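Local coordinates for immunoglobulin-like protein (Pseudomonas aeruginosa, PDB 3N6Y) that is of unknown function but has an immunoglobulin-like beta-sandwich of the E-set type and is probably exported by a signal peptide, at residues I8-R20 against E35-K47. Residues are numbered along the deposited sequence; the frame is centred on the assembly and turned at random. Where two conformers were deposited one is given.
Sequences IDGPIEYGVFESR and EQNIQQTTEVPAK
Ile38 lies over one face of the Phe17 ring, CG1 standing 3.9 Å from the ring centroid and only 3° off its normal, while its CD1 reaches on to Glu13 CB. The two residues form a non-hydrogen-bonded pair of a two-stranded antiparallel ribbon, 16-17 against 38-40, anchored to strand 51-59 of the immunoglobulin-like sandwich by the backbone bonds of Gly15 with Gly53 and Phe17 with Lys51. At the end of the ribbon Gln40 covers the Tyr14 ring less centrally: its CG meets one face displaced toward the rim, 3.5 Å from CZ, and its amide plane is turned just 15° from the ring. Near the plane of that ring, at its edge, sits the carbonyl O of Thr41; Lys132 adds a cation-pi contact. Reciprocal bonds define the pair Val16 and Gln39: Val16 N to Gln39 O is 3.0 Å, and Gln39 N returns one to Val16 O. Glu18 N to Asn37 O continues the pattern. At the corner, Gly15 CA lies 3.2 Å from both Gln39 O and Thr41 O. After strand 38-40 an ST turn, Glu43 N to Thr41 OG1, leads into strand 43-44, parallel to 127-136 at the border of the six-stranded sheet. A water bridges Tyr14 N and Gln40 OE1. With CG of Asn37 anti to its backbone N (chi1 -173°), ND2 runs beside Glu18 and donates to OE1 at 2.8 Å, an almost straight bond that reaches the carboxylate from above its plane.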
ATOM      1  N   ILE A   8      -3.979   4.839 -13.384  1.00 20.03           N
ATOM      2  CA  ILE A   8      -3.138   3.639 -13.437  1.00 21.56           C
ATOM      3  C   ILE A   8      -2.686   3.358 -14.867  1.00 22.44           C
ATOM      4  O   ILE A   8      -3.482   3.431 -15.825  1.00 21.58           O
ATOM      5  CB  ILE A   8      -3.885   2.396 -12.951  1.00 22.10           C
ATOM      6  CG1 ILE A   8      -4.093   2.441 -11.454  1.00 21.48           C
ATOM      7  CG2 ILE A   8      -3.075   1.106 -13.222  1.00 23.16           C
ATOM      8  CD1 ILE A   8      -2.852   2.178 -10.668  1.00 19.71           C
ATOM      9  N   ASP A   9      -1.402   3.052 -14.999  1.00 23.53           N
ATOM     10  CA  ASP A   9      -0.786   2.780 -16.292  1.00 26.91           C
ATOM     11  C   ASP A   9      -0.126   1.415 -16.186  1.00 28.37           C
ATOM     12  O   ASP A   9       0.864   1.263 -15.496  1.00 31.83           O
ATOM     13  CB  ASP A   9       0.219   3.888 -16.585  1.00 29.68           C
ATOM     14  CG  ASP A   9       0.724   3.855 -18.002  1.00 34.61           C
ATOM     15  OD1 ASP A   9       1.593   3.022 -18.286  1.00 38.75           O
ATOM     16  OD2 ASP A   9       0.255   4.677 -18.819  1.00 38.90           O
ATOM     17  N   GLY A  10      -0.726   0.399 -16.793  1.00 30.83           N
ATOM     18  CA  GLY A  10      -0.149  -0.932 -16.798  1.00 31.69           C
ATOM     19  C   GLY A  10      -0.545  -1.753 -15.570  1.00 29.99           C
ATOM     20  O   GLY A  10      -1.342  -1.313 -14.735  1.00 27.80           O
ATOM     21  N   PRO A  11       0.047  -2.948 -15.447  1.00 30.29           N
ATOM     22  CA  PRO A  11      -0.291  -3.919 -14.412  1.00 28.68           C
ATOM     23  C   PRO A  11       0.006  -3.428 -13.013  1.00 25.93           C
ATOM     24  O   PRO A  11       0.984  -2.704 -12.797  1.00 24.82           O
ATOM     25  CB  PRO A  11       0.655  -5.096 -14.706  1.00 30.08           C
ATOM     26  CG  PRO A  11       1.332  -4.795 -15.962  1.00 32.14           C
ATOM     27  CD  PRO A  11       1.273  -3.331 -16.162  1.00 31.49           C
ATOM     28  N   ILE A  12      -0.826  -3.825 -12.060  1.00 24.63           N
ATOM     29  CA  ILE A  12      -0.501  -3.599 -10.658  1.00 23.91           C
ATOM     30  C   ILE A  12       0.310  -4.794 -10.148  1.00 22.28           C
ATOM     31  O   ILE A  12      -0.098  -5.943 -10.296  1.00 22.49           O
ATOM     32  CB  ILE A  12      -1.770  -3.411  -9.808  1.00 26.15           C
ATOM     33  CG1 ILE A  12      -2.497  -2.097 -10.215  1.00 28.11           C
ATOM     34  CG2 ILE A  12      -1.402  -3.368  -8.360  1.00 25.24           C
ATOM     35  CD1 ILE A  12      -3.995  -2.267 -10.264  1.00 30.91           C
ATOM     36  N   GLU A  13       1.466  -4.565  -9.561  1.00 19.15           N
ATOM     37  CA  GLU A  13       2.192  -5.669  -8.944  1.00 19.42           C
ATOM     38  C   GLU A  13       1.634  -5.817  -7.541  1.00 18.39           C
ATOM     39  O   GLU A  13       1.348  -4.814  -6.881  1.00 17.59           O
ATOM     40  CB  GLU A  13       3.679  -5.355  -8.844  1.00 20.93           C
ATOM     41  CG  GLU A  13       4.341  -5.045 -10.181  1.00 23.67           C
ATOM     42  CD  GLU A  13       5.778  -4.555 -10.018  1.00 25.08           C
ATOM     43  OE1 GLU A  13       6.659  -5.414  -9.820  1.00 27.26           O
ATOM     44  OE2 GLU A  13       6.001  -3.313 -10.056  1.00 27.65           O
ATOM     45  N   TYR A  14       1.563  -7.036  -7.044  1.00 17.28           N
ATOM     46  CA  TYR A  14       1.112  -7.218  -5.666  1.00 15.73           C
ATOM     47  C   TYR A  14       1.740  -8.456  -5.054  1.00 15.81           C
ATOM     48  O   TYR A  14       1.988  -9.451  -5.764  1.00 16.25           O
ATOM     49  CB  TYR A  14      -0.408  -7.305  -5.587  1.00 15.98           C
ATOM     50  CG  TYR A  14      -0.955  -8.512  -6.224  1.00 16.70           C
ATOM     51  CD1 TYR A  14      -1.074  -9.707  -5.494  1.00 16.55           C
ATOM     52  CD2 TYR A  14      -1.301  -8.526  -7.580  1.00 17.69           C
ATOM     53  CE1 TYR A  14      -1.563 -10.829  -6.059  1.00 18.20           C
ATOM     54  CE2 TYR A  14      -1.790  -9.659  -8.172  1.00 19.05           C
ATOM     55  CZ  TYR A  14      -1.918 -10.812  -7.419  1.00 18.95           C
ATOM     56  OH  TYR A  14      -2.410 -11.909  -8.062  1.00 20.76           O
ATOM     57  N   GLY A  15       1.933  -8.421  -3.740  1.00 14.56           N
ATOM     58  CA  GLY A  15       2.527  -9.529  -3.016  1.00 14.75           C
ATOM     59  C   GLY A  15       3.517  -9.179  -1.942  1.00 14.07           C
ATOM     60  O   GLY A  15       3.388  -8.138  -1.303  1.00 13.12           O
ATOM     61  N   VAL A  16       4.484 -10.065  -1.732  1.00 14.90           N
ATOM     62  CA  VAL A  16       5.487  -9.967  -0.703  1.00 15.91           C
ATOM     63  C   VAL A  16       6.760  -9.379  -1.323  1.00 17.02           C
ATOM     64  O   VAL A  16       7.278  -9.913  -2.326  1.00 18.60           O
ATOM     65  CB  VAL A  16       5.763 -11.331  -0.004  1.00 16.96           C
ATOM     66  CG1 VAL A  16       6.982 -11.206   0.952  1.00 17.23           C
ATOM     67  CG2 VAL A  16       4.524 -11.823   0.760  1.00 16.40           C
ATOM     68  N   PHE A  17       7.245  -8.304  -0.708  1.00 16.95           N
ATOM     69  CA  PHE A  17       8.461  -7.570  -1.128  1.00 18.72           C
ATOM     70  C   PHE A  17       9.660  -8.313  -0.623  1.00 20.91           C
ATOM     71  O   PHE A  17       9.722  -8.704   0.547  1.00 22.15           O
ATOM     72  CB  PHE A  17       8.484  -6.146  -0.588  1.00 18.53           C
ATOM     73  CG  PHE A  17       7.545  -5.203  -1.306  1.00 17.69           C
ATOM     74  CD1 PHE A  17       6.169  -5.377  -1.253  1.00 17.57           C
ATOM     75  CD2 PHE A  17       8.038  -4.102  -2.001  1.00 19.48           C
ATOM     76  CE1 PHE A  17       5.297  -4.475  -1.900  1.00 17.44           C
ATOM     77  CE2 PHE A  17       7.181  -3.214  -2.650  1.00 18.72           C
ATOM     78  CZ  PHE A  17       5.808  -3.399  -2.596  1.00 17.99           C
ATOM     79  N   GLU A  18      10.632  -8.517  -1.503  1.00 32.38           N
ATOM     80  CA  GLU A  18      11.810  -9.292  -1.134  1.00 34.85           C
ATOM     81  C   GLU A  18      12.976  -8.356  -0.932  1.00 39.74           C
ATOM     82  O   GLU A  18      13.181  -7.441  -1.715  1.00 40.63           O
ATOM     83  CB  GLU A  18      12.130 -10.325  -2.220  1.00 34.58           C
ATOM     84  CG  GLU A  18      11.010 -11.316  -2.483  1.00 33.32           C
ATOM     85  CD  GLU A  18      11.433 -12.437  -3.440  1.00 37.60           C
ATOM     86  OE1 GLU A  18      12.194 -12.150  -4.382  1.00 40.03           O
ATOM     87  OE2 GLU A  18      10.985 -13.584  -3.249  1.00 38.77           O
ATOM     88  N   SER A  19      13.711  -8.554   0.150  1.00 47.50           N
ATOM     89  CA  SER A  19      14.883  -7.748   0.410  1.00 55.77           C
ATOM     90  C   SER A  19      16.066  -8.686   0.537  1.00 65.19           C
ATOM     91  O   SER A  19      15.887  -9.871   0.823  1.00 66.93           O
ATOM     92  CB  SER A  19      14.702  -6.925   1.692  1.00 62.23           C
ATOM     93  OG  SER A  19      14.502  -7.761   2.823  1.00 66.32           O
ATOM     94  N   ARG A  20      17.266  -8.159   0.317  1.00 74.57           N
ATOM     95  CA  ARG A  20      18.492  -8.944   0.473  1.00 88.28           C
ATOM     96  C   ARG A  20      19.565  -8.178   1.236  1.00102.23           C
ATOM     97  O   ARG A  20      20.130  -7.217   0.724  1.00106.19           O
ATOM     98  CB  ARG A  20      19.016  -9.370  -0.896  1.00 90.37           C
ATOM     99  CG  ARG A  20      18.010 -10.178  -1.731  1.00 81.60           C
ATOM    100  CD  ARG A  20      18.672 -11.392  -2.375  1.00 92.41           C
ATOM    101  NE  ARG A  20      18.067 -11.749  -3.652  1.00 88.07           N
ATOM    102  CZ  ARG A  20      18.580 -12.629  -4.505  1.00 98.25           C
ATOM    103  NH1 ARG A  20      19.711 -13.277  -4.220  1.00114.25           N
ATOM    104  NH2 ARG A  20      17.953 -12.865  -5.652  1.00 95.88           N
ATOM    105  N   GLU A  35      16.057  -2.625  -7.096  1.00 49.06           N
ATOM    106  CA  GLU A  35      14.677  -2.451  -6.615  1.00 45.49           C
ATOM    107  C   GLU A  35      14.235  -3.799  -6.050  1.00 41.43           C
ATOM    108  O   GLU A  35      14.828  -4.837  -6.393  1.00 41.83           O
ATOM    109  CB  GLU A  35      13.736  -1.978  -7.735  1.00 46.19           C
ATOM    110  N   GLN A  36      13.236  -3.791  -5.172  1.00 39.56           N
ATOM    111  CA  GLN A  36      12.794  -5.017  -4.517  1.00 36.93           C
ATOM    112  C   GLN A  36      11.937  -5.797  -5.503  1.00 35.27           C
ATOM    113  O   GLN A  36      11.047  -5.230  -6.137  1.00 36.80           O
ATOM    114  CB  GLN A  36      12.009  -4.692  -3.230  1.00 38.60           C
ATOM    115  CG  GLN A  36      12.891  -4.234  -2.047  1.00 43.57           C
ATOM    116  CD  GLN A  36      12.094  -4.035  -0.758  1.00 47.61           C
ATOM    117  OE1 GLN A  36      11.194  -3.204  -0.699  1.00 52.49           O
ATOM    118  NE2 GLN A  36      12.428  -4.801   0.274  1.00 50.07           N
ATOM    119  N   ASN A  37      12.247  -7.083  -5.667  1.00 34.71           N
ATOM    120  CA  ASN A  37      11.371  -8.004  -6.331  1.00 36.12           C
ATOM    121  C   ASN A  37      10.136  -8.150  -5.437  1.00 34.63           C
ATOM    122  O   ASN A  37      10.209  -8.007  -4.219  1.00 31.36           O
ATOM    123  CB  ASN A  37      12.062  -9.370  -6.527  1.00 38.93           C
ATOM    124  CG  ASN A  37      11.252 -10.333  -7.380  1.00 43.76           C
ATOM    125  OD1 ASN A  37      10.753  -9.968  -8.444  1.00 47.92           O
ATOM    126  ND2 ASN A  37      11.123 -11.577  -6.920  1.00 45.65           N
ATOM    127  N   ILE A  38       9.015  -8.377  -6.081  1.00 17.73           N
ATOM    128  CA  ILE A  38       7.749  -8.759  -5.426  1.00 18.17           C
ATOM    129  C   ILE A  38       7.315 -10.168  -5.866  1.00 20.00           C
ATOM    130  O   ILE A  38       7.184 -10.448  -7.076  1.00 22.98           O
ATOM    131  CB  ILE A  38       6.620  -7.729  -5.734  1.00 17.27           C
ATOM    132  CG1 ILE A  38       6.978  -6.334  -5.239  1.00 17.25           C
ATOM    133  CG2 ILE A  38       5.244  -8.223  -5.166  1.00 17.77           C
ATOM    134  CD1 ILE A  38       6.067  -5.278  -5.844  1.00 17.48           C
ATOM    135  N   GLN A  39       7.130 -11.063  -4.890  1.00 19.24           N
ATOM    136  CA  GLN A  39       6.610 -12.411  -5.123  0.50 20.16           C
ATOM    137  C   GLN A  39       5.090 -12.279  -5.150  1.00 19.82           C
ATOM    138  O   GLN A  39       4.470 -11.865  -4.164  1.00 18.62           O
ATOM    139  CB  GLN A  39       7.056 -13.359  -4.013  0.50 21.26           C
ATOM    140  CG  GLN A  39       6.846 -14.839  -4.290  0.50 22.65           C
ATOM    141  CD  GLN A  39       7.570 -15.709  -3.276  0.50 22.97           C
ATOM    142  OE1 GLN A  39       8.421 -16.525  -3.629  0.50 24.90           O
ATOM    143  NE2 GLN A  39       7.282 -15.491  -2.006  0.50 23.12           N
ATOM    144  N   GLN A  40       4.505 -12.573  -6.294  1.00 19.16           N
ATOM    145  CA  GLN A  40       3.085 -12.299  -6.484  1.00 18.55           C
ATOM    146  C   GLN A  40       2.249 -13.267  -5.687  1.00 17.95           C
ATOM    147  O   GLN A  40       2.299 -14.470  -5.949  1.00 18.86           O
ATOM    148  CB  GLN A  40       2.703 -12.413  -7.964  1.00 19.97           C
ATOM    149  CG  GLN A  40       1.230 -12.065  -8.183  1.00 21.07           C
ATOM    150  CD  GLN A  40       0.846 -11.953  -9.642  1.00 23.05           C
ATOM    151  OE1 GLN A  40       1.177 -10.985 -10.310  1.00 27.72           O
ATOM    152  NE2 GLN A  40       0.074 -12.913 -10.110  1.00 25.05           N
ATOM    153  N   THR A  41       1.477 -12.750  -4.731  1.00 16.81           N
ATOM    154  CA  THR A  41       0.609 -13.585  -3.911  1.00 17.18           C
ATOM    155  C   THR A  41      -0.351 -12.712  -3.114  1.00 17.25           C
ATOM    156  O   THR A  41      -0.026 -11.531  -2.870  1.00 16.55           O
ATOM    157  CB  THR A  41       1.438 -14.422  -2.900  1.00 16.74           C
ATOM    158  OG1 THR A  41       0.544 -15.330  -2.246  1.00 18.88           O
ATOM    159  CG2 THR A  41       2.113 -13.520  -1.882  1.00 17.02           C
ATOM    160  N   THR A  42      -1.470 -13.309  -2.690  1.00 18.84           N
ATOM    161  CA  THR A  42      -2.339 -12.705  -1.684  1.00 18.67           C
ATOM    162  C   THR A  42      -2.189 -13.339  -0.315  1.00 19.26           C
ATOM    163  O   THR A  42      -2.824 -12.880   0.655  1.00 18.19           O
ATOM    164  CB  THR A  42      -3.823 -12.757  -2.112  1.00 17.36           C
ATOM    165  OG1 THR A  42      -4.232 -14.102  -2.456  1.00 18.33           O
ATOM    166  CG2 THR A  42      -4.005 -11.780  -3.287  1.00 19.34           C
ATOM    167  N   GLU A  43      -1.293 -14.319  -0.225  1.00 18.27           N
ATOM    168  CA  GLU A  43      -1.071 -15.075   1.006  1.00 19.09           C
ATOM    169  C   GLU A  43       0.236 -14.618   1.642  1.00 18.39           C
ATOM    170  O   GLU A  43       1.313 -14.775   1.094  1.00 19.25           O
ATOM    171  CB  GLU A  43      -1.065 -16.579   0.720  1.00 21.26           C
ATOM    172  CG  GLU A  43      -2.386 -17.115   0.229  1.00 23.57           C
ATOM    173  CD  GLU A  43      -3.456 -17.140   1.320  1.00 25.60           C
ATOM    174  OE1 GLU A  43      -3.109 -17.240   2.535  1.00 28.13           O
ATOM    175  OE2 GLU A  43      -4.654 -17.073   0.967  1.00 31.38           O
ATOM    176  N   VAL A  44       0.112 -14.010   2.809  1.00 16.58           N
ATOM    177  CA  VAL A  44       1.211 -13.339   3.481  1.00 16.41           C
ATOM    178  C   VAL A  44       1.530 -14.013   4.815  1.00 16.53           C
ATOM    179  O   VAL A  44       0.641 -14.147   5.645  1.00 16.88           O
ATOM    180  CB  VAL A  44       0.826 -11.887   3.693  1.00 16.29           C
ATOM    181  CG1 VAL A  44       1.883 -11.139   4.510  1.00 15.68           C
ATOM    182  CG2 VAL A  44       0.601 -11.166   2.340  1.00 16.16           C
ATOM    183  N   PRO A  45       2.804 -14.389   5.046  1.00 17.40           N
ATOM    184  CA  PRO A  45       3.152 -14.986   6.358  1.00 18.87           C
ATOM    185  C   PRO A  45       3.016 -14.038   7.535  1.00 17.95           C
ATOM    186  O   PRO A  45       3.474 -12.887   7.457  1.00 19.71           O
ATOM    187  CB  PRO A  45       4.634 -15.374   6.211  1.00 19.89           C
ATOM    188  CG  PRO A  45       4.983 -15.208   4.827  1.00 20.86           C
ATOM    189  CD  PRO A  45       3.967 -14.296   4.160  1.00 19.07           C
ATOM    190  N   ALA A  46       2.468 -14.551   8.634  1.00 18.81           N
ATOM    191  CA  ALA A  46       2.309 -13.801   9.872  1.00 17.91           C
ATOM    192  C   ALA A  46       3.629 -13.883  10.607  1.00 18.46           C
ATOM    193  O   ALA A  46       3.759 -14.552  11.655  1.00 19.56           O
ATOM    194  CB  ALA A  46       1.176 -14.368  10.715  1.00 20.70           C
ATOM    195  N   LYS A  47       4.620 -13.229  10.031  1.00 19.24           N
ATOM    196  CA  LYS A  47       5.998 -13.249  10.554  1.00 19.28           C
ATOM    197  C   LYS A  47       6.618 -11.862  10.541  1.00 18.22           C
ATOM    198  O   LYS A  47       6.526 -11.136   9.558  1.00 17.66           O
ATOM    199  CB  LYS A  47       6.838 -14.220   9.723  1.00 21.78           C
ATOM    200  CG  LYS A  47       6.343 -15.661   9.859  1.00 23.18           C
ATOM    201  CD  LYS A  47       7.061 -16.712   8.984  1.00 26.65           C
ATOM    202  CE  LYS A  47       8.228 -17.338   9.708  1.00 28.76           C
ATOM    203  NZ  LYS A  47       8.906 -18.377   8.866  1.00 28.06           N
TER
HETATM  204  O   HOH W   1       2.865  -8.940  -8.720  1.00 24.86           O
HETATM  205  O   HOH W   2      11.280  -6.482   2.351  1.00 27.16           O
HETATM  206  O   HOH W   3      14.408  -8.200  -4.200  1.00 34.49           O